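Local structure of aspartate aminotransferase, mitochondrial (Trypanosoma brucei brucei, 4W5K) at residues T66-Q76 / G90-L98; K77-A86 / L220-V231. The protein binds pyridoxal 5'-phosphate as a homodimer and probably transfers amino groups between aspartate and 2-oxoglutarate. The protein carries 1 engineered substitution. One frame throughout, in Å; residues are numbered along the deposited sequence.

Contact 1: T66-Q76 / G90-L98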
loop_
_atom_site.group_PDB
_atom_site.type_symbol
_atom_site.label_atom_id
_atom_site.label_comp_id
_atom_site.label_asym_id
_atom_site.label_seq_id
_atom_site.Cartn_x
_atom_site.Cartn_y
_atom_site.Cartn_z
ATOM N N THR A 66 -1.231 -12.032 -0.712
ATOM C CA THR A 66 -2.427 -11.837 -1.555
ATOM C C THR A 66 -3.648 -11.372 -0.765
ATOM O O THR A 66 -4.731 -11.188 -1.326
ATOM C CB THR A 66 -2.745 -13.133 -2.307
ATOM O OG1 THR A 66 -2.588 -14.231 -1.396
ATOM C CG2 THR A 66 -1.727 -13.335 -3.433
ATOM N N GLY A 67 -3.461 -11.140 0.528
ATOM C CA GLY A 67 -4.496 -10.535 1.360
ATOM C C GLY A 67 -5.122 -11.505 2.324
ATOM O O GLY A 67 -4.858 -12.725 2.276
ATOM N N ILE A 68 -5.927 -10.970 3.246
ATOM C CA ILE A 68 -6.706 -11.811 4.131
ATOM C C ILE A 68 -7.651 -12.684 3.294
ATOM O O ILE A 68 -8.484 -12.159 2.529
ATOM C CB ILE A 68 -7.520 -10.964 5.149
ATOM C CG1 ILE A 68 -6.561 -10.116 6.007
ATOM C CG2 ILE A 68 -8.387 -11.873 6.006
ATOM C CD1 ILE A 68 -7.259 -9.365 7.117
ATOM N N ALA A 69 -7.541 -14.000 3.443
ATOM C CA ALA A 69 -8.229 -14.941 2.554
ATOM C C ALA A 69 -9.751 -14.793 2.591
ATOM O O ALA A 69 -10.410 -14.852 1.542
ATOM C CB ALA A 69 -7.848 -16.370 2.903
ATOM N N SER A 70 -10.314 -14.602 3.780
ATOM C CA SER A 70 -11.771 -14.457 3.885
ATOM C C SER A 70 -12.240 -13.170 3.211
ATOM O O SER A 70 -13.316 -13.135 2.603
ATOM C CB SER A 70 -12.231 -14.485 5.338
ATOM O OG SER A 70 -11.711 -13.401 6.085
ATOM N N PHE A 71 -11.450 -12.112 3.333
ATOM C CA PHE A 71 -11.775 -10.853 2.637
ATOM C C PHE A 71 -11.802 -11.073 1.127
ATOM O O PHE A 71 -12.714 -10.626 0.425
ATOM C CB PHE A 71 -10.753 -9.757 2.985
ATOM C CG PHE A 71 -10.770 -8.587 2.050
ATOM C CD1 PHE A 71 -11.751 -7.597 2.168
ATOM C CD2 PHE A 71 -9.835 -8.486 1.027
ATOM C CE1 PHE A 71 -11.764 -6.510 1.287
ATOM C CE2 PHE A 71 -9.841 -7.417 0.142
ATOM C CZ PHE A 71 -10.829 -6.422 0.261
ATOM N N VAL A 72 -10.779 -11.739 0.612
ATOM C CA VAL A 72 -10.714 -11.929 -0.837
ATOM C C VAL A 72 -11.912 -12.751 -1.324
ATOM O O VAL A 72 -12.514 -12.429 -2.349
ATOM C CB VAL A 72 -9.382 -12.593 -1.263
ATOM C CG1 VAL A 72 -9.402 -12.904 -2.773
ATOM C CG2 VAL A 72 -8.201 -11.677 -0.912
ATOM N N GLU A 73 -12.247 -13.809 -0.591
ATOM C CA GLU A 73 -13.407 -14.632 -0.913
ATOM C C GLU A 73 -14.709 -13.815 -0.937
ATOM O O GLU A 73 -15.513 -13.948 -1.878
ATOM C CB GLU A 73 -13.525 -15.769 0.100
ATOM C CG GLU A 73 -14.662 -16.728 -0.152
ATOM C CD GLU A 73 -14.577 -17.942 0.748
ATOM O OE1 GLU A 73 -15.618 -18.588 0.975
ATOM O OE2 GLU A 73 -13.458 -18.245 1.227
ATOM N N GLU A 74 -14.914 -12.981 0.084
ATOM C CA GLU A 74 -16.121 -12.142 0.132
ATOM C C GLU A 74 -16.118 -11.076 -0.977
ATOM O O GLU A 74 -17.171 -10.782 -1.548
ATOM C CB GLU A 74 -16.273 -11.461 1.499
ATOM C CG GLU A 74 -16.568 -12.414 2.669
ATOM C CD GLU A 74 -17.718 -13.368 2.402
ATOM O OE1 GLU A 74 -18.836 -12.894 2.082
ATOM O OE2 GLU A 74 -17.504 -14.596 2.530
ATOM N N ALA A 75 -14.952 -10.511 -1.284
ATOM C CA ALA A 75 -14.845 -9.543 -2.382
ATOM C C ALA A 75 -15.250 -10.178 -3.710
ATOM O O ALA A 75 -16.015 -9.583 -4.481
ATOM C CB ALA A 75 -13.442 -8.985 -2.481
ATOM N N GLN A 76 -14.738 -11.382 -3.972
ATOM C CA GLN A 76 -15.155 -12.135 -5.161
ATOM C C GLN A 76 -16.666 -12.316 -5.239
ATOM O O GLN A 76 -17.286 -12.090 -6.297
ATOM C CB GLN A 76 -14.517 -13.519 -5.172
ATOM C CG GLN A 76 -13.027 -13.523 -5.352
ATOM C CD GLN A 76 -12.478 -14.939 -5.255
ATOM O OE1 GLN A 76 -12.898 -15.716 -4.396
ATOM N NE2 GLN A 76 -11.600 -15.305 -6.183
ATOM N N GLY A 90 -13.605 -21.993 -9.862
ATOM C CA GLY A 90 -12.296 -21.602 -9.373
ATOM C C GLY A 90 -11.422 -20.970 -10.438
ATOM O O GLY A 90 -10.197 -20.965 -10.326
ATOM N N ARG A 91 -12.028 -20.418 -11.484
ATOM C CA ARG A 91 -11.181 -19.960 -12.574
ATOM C C ARG A 91 -10.850 -18.481 -12.455
ATOM O O ARG A 91 -10.212 -17.916 -13.346
ATOM C CB ARG A 91 -11.801 -20.307 -13.948
ATOM C CG ARG A 91 -13.129 -19.722 -14.330
ATOM C CD ARG A 91 -13.581 -20.430 -15.648
ATOM N NE ARG A 91 -14.758 -19.809 -16.249
ATOM C CZ ARG A 91 -14.750 -18.633 -16.872
ATOM N NH1 ARG A 91 -13.619 -17.939 -16.979
ATOM N NH2 ARG A 91 -15.882 -18.145 -17.383
ATOM N N ILE A 92 -11.206 -17.868 -11.324
ATOM C CA ILE A 92 -10.873 -16.464 -11.111
ATOM C C ILE A 92 -9.711 -16.269 -10.131
ATOM O O ILE A 92 -9.769 -16.661 -8.956
ATOM C CB ILE A 92 -12.098 -15.661 -10.612
ATOM C CG1 ILE A 92 -13.257 -15.836 -11.586
ATOM C CG2 ILE A 92 -11.768 -14.175 -10.508
ATOM C CD1 ILE A 92 -14.471 -14.958 -11.243
ATOM N N ALA A 93 -8.653 -15.649 -10.639
ATOM C CA ALA A 93 -7.480 -15.307 -9.833
ATOM C C ALA A 93 -7.699 -13.972 -9.114
ATOM O O ALA A 93 -7.986 -12.977 -9.757
ATOM C CB ALA A 93 -6.235 -15.252 -10.728
ATOM N N SER A 94 -7.547 -13.936 -7.788
ATOM C CA SER A 94 -7.905 -12.744 -7.039
ATOM C C SER A 94 -6.942 -12.442 -5.917
ATOM O O SER A 94 -6.308 -13.356 -5.371
ATOM C CB SER A 94 -9.318 -12.862 -6.431
ATOM O OG SER A 94 -10.318 -13.079 -7.437
ATOM N N CYS A 95 -6.871 -11.161 -5.556
ATOM C CA CYS A 95 -6.097 -10.739 -4.388
ATOM C C CYS A 95 -6.596 -9.406 -3.825
ATOM O O CYS A 95 -7.300 -8.630 -4.481
ATOM C CB CYS A 95 -4.598 -10.618 -4.749
ATOM S SG CYS A 95 -4.166 -9.260 -5.890
ATOM N N GLN A 96 -6.221 -9.157 -2.584
ATOM C CA GLN A 96 -6.425 -7.872 -1.952
ATOM C C GLN A 96 -5.438 -6.865 -2.530
ATOM O O GLN A 96 -4.311 -7.231 -2.886
ATOM C CB GLN A 96 -6.231 -8.022 -0.430
ATOM C CG GLN A 96 -6.289 -6.717 0.366
ATOM C CD GLN A 96 -6.189 -6.947 1.875
ATOM O OE1 GLN A 96 -6.337 -8.064 2.347
ATOM N NE2 GLN A 96 -6.013 -5.878 2.623
ATOM N N THR A 97 -5.854 -5.608 -2.637
ATOM C CA THR A 97 -5.011 -4.557 -3.200
ATOM C C THR A 97 -5.152 -3.254 -2.432
ATOM O O THR A 97 -6.058 -3.100 -1.608
ATOM C CB THR A 97 -5.367 -4.283 -4.675
ATOM O OG1 THR A 97 -6.764 -3.937 -4.722
ATOM C CG2 THR A 97 -5.120 -5.533 -5.557
ATOM N N LEU A 98 -4.272 -2.298 -2.723
ATOM C CA LEU A 98 -4.332 -0.989 -2.093
ATOM C C LEU A 98 -5.398 -0.130 -2.760
ATOM O O LEU A 98 -5.079 0.713 -3.612
ATOM C CB LEU A 98 -2.965 -0.315 -2.178
ATOM C CG LEU A 98 -1.875 -1.106 -1.456
ATOM C CD1 LEU A 98 -0.497 -0.543 -1.734
ATOM C CD2 LEU A 98 -2.193 -1.019 0.019
#

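Contact 2: K77-A86 / L220-V231. With MLT (D-malate), chain D.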
loop_
_atom_site.group_PDB
_atom_site.type_symbol
_atom_site.label_atom_id
_atom_site.label_comp_id
_atom_site.label_asym_id
_atom_site.label_seq_id
_atom_site.Cartn_x
_atom_site.Cartn_y
_atom_site.Cartn_z
ATOM N N LYS A 77 -17.253 -12.784 -4.141
ATOM C CA LYS A 77 -18.686 -13.085 -4.129
ATOM C C LYS A 77 -19.537 -11.822 -4.310
ATOM O O LYS A 77 -20.602 -11.864 -4.962
ATOM C CB LYS A 77 -19.071 -13.812 -2.837
ATOM C CG LYS A 77 -18.539 -15.248 -2.780
ATOM C CD LYS A 77 -19.101 -16.036 -1.605
ATOM C CE LYS A 77 -18.731 -15.408 -0.277
ATOM N NZ LYS A 77 -19.076 -16.300 0.881
ATOM N N LEU A 78 -19.071 -10.709 -3.745
ATOM C CA LEU A 78 -19.792 -9.433 -3.870
ATOM C C LEU A 78 -19.709 -8.928 -5.310
ATOM O O LEU A 78 -20.701 -8.440 -5.865
ATOM C CB LEU A 78 -19.230 -8.378 -2.897
ATOM C CG LEU A 78 -19.810 -6.964 -3.063
ATOM C CD1 LEU A 78 -21.291 -6.933 -2.703
ATOM C CD2 LEU A 78 -19.020 -5.960 -2.225
ATOM N N CYS A 79 -18.539 -9.085 -5.932
ATOM C CA CYS A 79 -18.332 -8.620 -7.306
ATOM C C CYS A 79 -19.164 -9.440 -8.296
ATOM O O CYS A 79 -19.939 -8.884 -9.113
ATOM C CB CYS A 79 -16.835 -8.687 -7.683
ATOM S SG CYS A 79 -16.520 -8.205 -9.421
ATOM N N PHE A 80 -19.055 -10.771 -8.212
ATOM C CA PHE A 80 -19.566 -11.630 -9.281
ATOM C C PHE A 80 -20.926 -12.254 -8.962
ATOM O O PHE A 80 -21.595 -12.786 -9.853
ATOM C CB PHE A 80 -18.512 -12.717 -9.619
ATOM C CG PHE A 80 -17.266 -12.157 -10.241
ATOM C CD1 PHE A 80 -17.273 -11.737 -11.563
ATOM C CD2 PHE A 80 -16.088 -12.015 -9.502
ATOM C CE1 PHE A 80 -16.149 -11.203 -12.155
ATOM C CE2 PHE A 80 -14.944 -11.475 -10.087
ATOM C CZ PHE A 80 -14.981 -11.069 -11.428
ATOM N N GLY A 81 -21.352 -12.136 -7.703
ATOM C CA GLY A 81 -22.653 -12.613 -7.262
ATOM C C GLY A 81 -22.681 -14.086 -6.916
ATOM O O GLY A 81 -21.650 -14.744 -7.004
ATOM N N PRO A 82 -23.867 -14.604 -6.540
ATOM C CA PRO A 82 -24.085 -15.986 -6.078
ATOM C C PRO A 82 -24.243 -17.043 -7.184
ATOM O O PRO A 82 -24.107 -18.233 -6.901
ATOM C CB PRO A 82 -25.388 -15.871 -5.281
ATOM C CG PRO A 82 -26.147 -14.808 -5.995
ATOM C CD PRO A 82 -25.111 -13.811 -6.483
ATOM N N THR A 83 -24.552 -16.636 -8.411
ATOM C CA THR A 83 -24.722 -17.613 -9.485
ATOM C C THR A 83 -23.719 -17.388 -10.621
ATOM O O THR A 83 -24.102 -17.336 -11.801
ATOM C CB THR A 83 -26.147 -17.580 -10.054
ATOM O OG1 THR A 83 -26.337 -16.374 -10.808
ATOM C CG2 THR A 83 -27.175 -17.641 -8.927
ATOM N N CYS A 84 -22.444 -17.249 -10.252
ATOM C CA CYS A 84 -21.353 -17.078 -11.214
ATOM C C CYS A 84 -20.546 -18.369 -11.376
ATOM O O CYS A 84 -19.873 -18.817 -10.447
ATOM C CB CYS A 84 -20.419 -15.936 -10.789
ATOM S SG CYS A 84 -19.036 -15.646 -11.941
ATOM N N ALA A 85 -20.620 -18.955 -12.570
ATOM C CA ALA A 85 -19.980 -20.228 -12.853
ATOM C C ALA A 85 -18.464 -20.132 -12.725
ATOM O O ALA A 85 -17.816 -21.031 -12.189
ATOM C CB ALA A 85 -20.372 -20.711 -14.254
ATOM N N ALA A 86 -17.903 -19.024 -13.201
ATOM C CA ALA A 86 -16.453 -18.828 -13.192
ATOM C C ALA A 86 -15.909 -18.934 -11.782
ATOM O O ALA A 86 -14.878 -19.564 -11.537
ATOM C CB ALA A 86 -16.088 -17.477 -13.781
ATOM N N LEU A 220 -26.623 -3.216 -5.457
ATOM C CA LEU A 220 -25.356 -3.917 -5.684
ATOM C C LEU A 220 -25.321 -4.791 -6.940
ATOM O O LEU A 220 -24.308 -4.808 -7.628
ATOM C CB LEU A 220 -25.017 -4.802 -4.477
ATOM C CG LEU A 220 -24.636 -4.029 -3.219
ATOM C CD1 LEU A 220 -24.790 -4.944 -1.996
ATOM C CD2 LEU A 220 -23.205 -3.488 -3.347
ATOM N N ASP A 221 -26.410 -5.520 -7.219
ATOM C CA ASP A 221 -26.424 -6.415 -8.387
ATOM C C ASP A 221 -26.437 -5.599 -9.677
ATOM O O ASP A 221 -25.650 -5.855 -10.591
ATOM C CB ASP A 221 -27.623 -7.365 -8.371
ATOM C CG ASP A 221 -27.649 -8.266 -7.153
ATOM O OD1 ASP A 221 -26.579 -8.767 -6.751
ATOM O OD2 ASP A 221 -28.748 -8.479 -6.598
ATOM N N TYR A 222 -27.335 -4.619 -9.734
ATOM C CA TYR A 222 -27.442 -3.753 -10.901
ATOM C C TYR A 222 -26.086 -3.093 -11.195
ATOM O O TYR A 222 -25.646 -3.035 -12.345
ATOM C CB TYR A 222 -28.538 -2.703 -10.678
ATOM C CG TYR A 222 -28.733 -1.725 -11.824
ATOM C CD1 TYR A 222 -27.928 -0.592 -11.942
ATOM C CD2 TYR A 222 -29.751 -1.915 -12.761
ATOM C CE1 TYR A 222 -28.110 0.316 -12.991
ATOM C CE2 TYR A 222 -29.944 -1.011 -13.803
ATOM C CZ TYR A 222 -29.127 0.100 -13.907
ATOM O OH TYR A 222 -29.329 0.998 -14.941
ATOM N N ASP A 223 -25.413 -2.600 -10.158
ATOM C CA ASP A 223 -24.186 -1.859 -10.384
ATOM C C ASP A 223 -23.042 -2.769 -10.821
ATOM O O ASP A 223 -22.054 -2.284 -11.357
ATOM C CB ASP A 223 -23.751 -1.105 -9.122
ATOM C CG ASP A 223 -24.632 0.093 -8.821
ATOM O OD1 ASP A 223 -25.472 0.480 -9.691
ATOM O OD2 ASP A 223 -24.482 0.654 -7.713
ATOM N N ALA A 224 -23.161 -4.072 -10.567
ATOM C CA ALA A 224 -22.103 -4.995 -11.007
ATOM C C ALA A 224 -22.464 -5.684 -12.342
ATOM O O ALA A 224 -21.871 -6.701 -12.721
ATOM C CB ALA A 224 -21.805 -6.047 -9.919
ATOM N N PHE A 225 -23.449 -5.141 -13.056
ATOM C CA PHE A 225 -23.856 -5.751 -14.323
ATOM C C PHE A 225 -22.690 -5.943 -15.306
ATOM O O PHE A 225 -22.561 -7.002 -15.915
ATOM C CB PHE A 225 -24.967 -4.908 -14.992
ATOM C CG PHE A 225 -25.388 -5.431 -16.327
ATOM C CD1 PHE A 225 -26.169 -6.571 -16.415
ATOM C CD2 PHE A 225 -24.974 -4.815 -17.495
ATOM C CE1 PHE A 225 -26.555 -7.078 -17.669
ATOM C CE2 PHE A 225 -25.322 -5.327 -18.734
ATOM C CZ PHE A 225 -26.137 -6.444 -18.821
ATOM N N VAL A 226 -21.842 -4.938 -15.455
ATOM C CA VAL A 226 -20.805 -5.025 -16.483
ATOM C C VAL A 226 -19.800 -6.197 -16.262
ATOM O O VAL A 226 -19.590 -6.976 -17.187
ATOM C CB VAL A 226 -20.066 -3.672 -16.620
ATOM C CG1 VAL A 226 -18.820 -3.814 -17.471
ATOM C CG2 VAL A 226 -21.020 -2.658 -17.276
ATOM N N PRO A 227 -19.237 -6.353 -15.049
ATOM C CA PRO A 227 -18.349 -7.527 -14.892
ATOM C C PRO A 227 -19.108 -8.862 -14.889
ATOM O O PRO A 227 -18.623 -9.866 -15.424
ATOM C CB PRO A 227 -17.666 -7.268 -13.543
ATOM C CG PRO A 227 -18.586 -6.329 -12.823
ATOM C CD PRO A 227 -19.179 -5.455 -13.882
ATOM N N ARG A 228 -20.316 -8.881 -14.336
ATOM C CA ARG A 228 -21.064 -10.128 -14.335
ATOM C C ARG A 228 -21.476 -10.554 -15.745
ATOM O O ARG A 228 -21.490 -11.747 -16.082
ATOM C CB ARG A 228 -22.286 -10.001 -13.429
ATOM C CG ARG A 228 -21.904 -9.816 -11.983
ATOM C CD ARG A 228 -23.101 -9.835 -11.055
ATOM N NE ARG A 228 -22.679 -9.483 -9.696
ATOM C CZ ARG A 228 -23.498 -9.423 -8.648
ATOM N NH1 ARG A 228 -24.782 -9.722 -8.795
ATOM N NH2 ARG A 228 -23.023 -9.088 -7.451
ATOM N N HIS A 229 -21.791 -9.582 -16.587
ATOM C CA HIS A 229 -22.222 -9.897 -17.942
ATOM C C HIS A 229 -21.007 -10.363 -18.787
ATOM O O HIS A 229 -21.110 -11.294 -19.616
ATOM C CB HIS A 229 -22.909 -8.673 -18.559
ATOM C CG HIS A 229 -23.518 -8.917 -19.903
ATOM N ND1 HIS A 229 -24.669 -9.658 -20.082
ATOM C CD2 HIS A 229 -23.158 -8.480 -21.132
ATOM C CE1 HIS A 229 -24.982 -9.679 -21.366
ATOM N NE2 HIS A 229 -24.081 -8.969 -22.025
ATOM N N LEU A 230 -19.862 -9.719 -18.568
ATOM C CA LEU A 230 -18.675 -10.025 -19.376
ATOM C C LEU A 230 -18.011 -11.331 -18.982
ATOM O O LEU A 230 -17.351 -11.970 -19.817
ATOM C CB LEU A 230 -17.637 -8.905 -19.272
ATOM C CG LEU A 230 -17.884 -7.724 -20.203
ATOM C CD1 LEU A 230 -17.092 -6.510 -19.715
ATOM C CD2 LEU A 230 -17.567 -8.091 -21.644
ATOM N N VAL A 231 -18.145 -11.737 -17.724
ATOM C CA VAL A 231 -17.275 -12.835 -17.264
ATOM C C VAL A 231 -17.590 -14.154 -18.005
ATOM O O VAL A 231 -16.722 -15.027 -18.119
ATOM C CB VAL A 231 -17.359 -13.006 -15.716
ATOM C CG1 VAL A 231 -18.656 -13.679 -15.301
ATOM C CG2 VAL A 231 -16.136 -13.784 -15.191
HETATM C C1 MLT D . -30.112 -7.132 -17.162
HETATM O O1 MLT D . -29.916 -6.089 -17.840
HETATM O O2 MLT D . -30.239 -8.253 -17.722
HETATM C C2 MLT D . -30.184 -7.029 -15.647
HETATM O O3 MLT D . -29.929 -5.687 -15.358
#

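Contact 1: T66-Q76 / G90-L98
The Phe71 ring meets the Gln96 side chain obliquely, CE2 lying 3.6 Å from Gln96 CG. The two side chains cross at about a right angle, with the ring and amide planes 61° apart. Phe243 meets the same ring with its own plane steeply inclined. Gln96 is extended, its CG opposite the backbone N (chi1 175°), and this carries the amide to the start of the helix. There Gln96 OE1 accepts a hydrogen bond from Ile68 N at 3.1 Å, with the donor almost in line with the C=O bond. Ile68 is the N-cap residue of helix 69-80. Next to it, Gly67 CA sits 3.2 Å from Gln96 OE1. Gln96 N donates a nearly straight hydrogen bond to Thr66 O, 2.8 Å long.

At the other end of the contact, the Gln76 amide gives NE2 to Ser94 OG at 2.9 Å, with the oxygen tilted from the amide plane. Ser94 OG also bonds His258 ND1. Between these ends Val72 packs with CG1 on Ser94 CB, 3.7 Å away, and CG2 over Gln96 N. The arrangement is a helix laid across edge strand 92-97 of the large mixed sheet, as in the alpha/beta domain of class I aminotransferases.

Contact 2: K77-A86 / L220-V231
Hydrogen bonds centre on Arg228, which reaches the C-terminal end of helix 69-80. Its NE donates to Cys79 O at 2.9 Å, nearly straight (175°). Its NH2 donates to Leu78 O, also at 2.9 Å but more bent. Both oxygens lie in the guanidinium plane, while both donors stand above the carbonyl planes. Leu78 O also accepts a hydrogen bond from Gln213 NE2. The arginine chain is extended from CG to NE, which brings the guanidinium alongside these carbonyls.

One salt bridge lies within 220-231. Arg228 NH1 meets Asp221 OD1 at 2.9 Å, from above the carboxylate plane. Three guanidinium nitrogens are thus engaged.

Backbone atoms cover both faces of the guanidinium. Gly81 CA lies 3.5 Å above the centre of one face. Asp221 O lies over the rim of the opposite face.

Apolar contacts flank the arginine. Leu78 CD1 touches Leu220 CD2 at 4.0 Å, the two side chains crossing at about a right angle. Val231 CG2 meets both Phe80 CE1 and Ala86 CB, and Val231 CG1 lies 3.9 Å from Cys84 SG. Within 77-86, Cys79 SG sits over the centre of the Phe80 ring.

Phe225 turns away from this interface. Its CE1 approaches O1 of the bound D-malate at 3.5 Å, and its ring stacks with His189, which also binds the malate.

A positive charge thus sits at carbonyls of a helix C-terminus, which probably suits the helix dipole, and Asp221 would partly offset that charge.

In the fold
From the N terminus, the chain enters helix 69-80, whose first part belongs to contact 1 and whose last turn belongs to contact 2. It then passes through helix 85-88 into strand 92-97, where contact 1 closes a short loop of 13 intervening residues. Contact 2 closes a much longer one at 220-231, after 133 residues that include several strands of the large sheet. The segments alternate, so the two closures cross. Their centres are 15 Å apart, and they touch directly: Ile92 CD1 packs on Phe80 CE2 at 3.7 Å. Together they tie helix 69-80 to the edge strand and to helices 220-223 and 225-230.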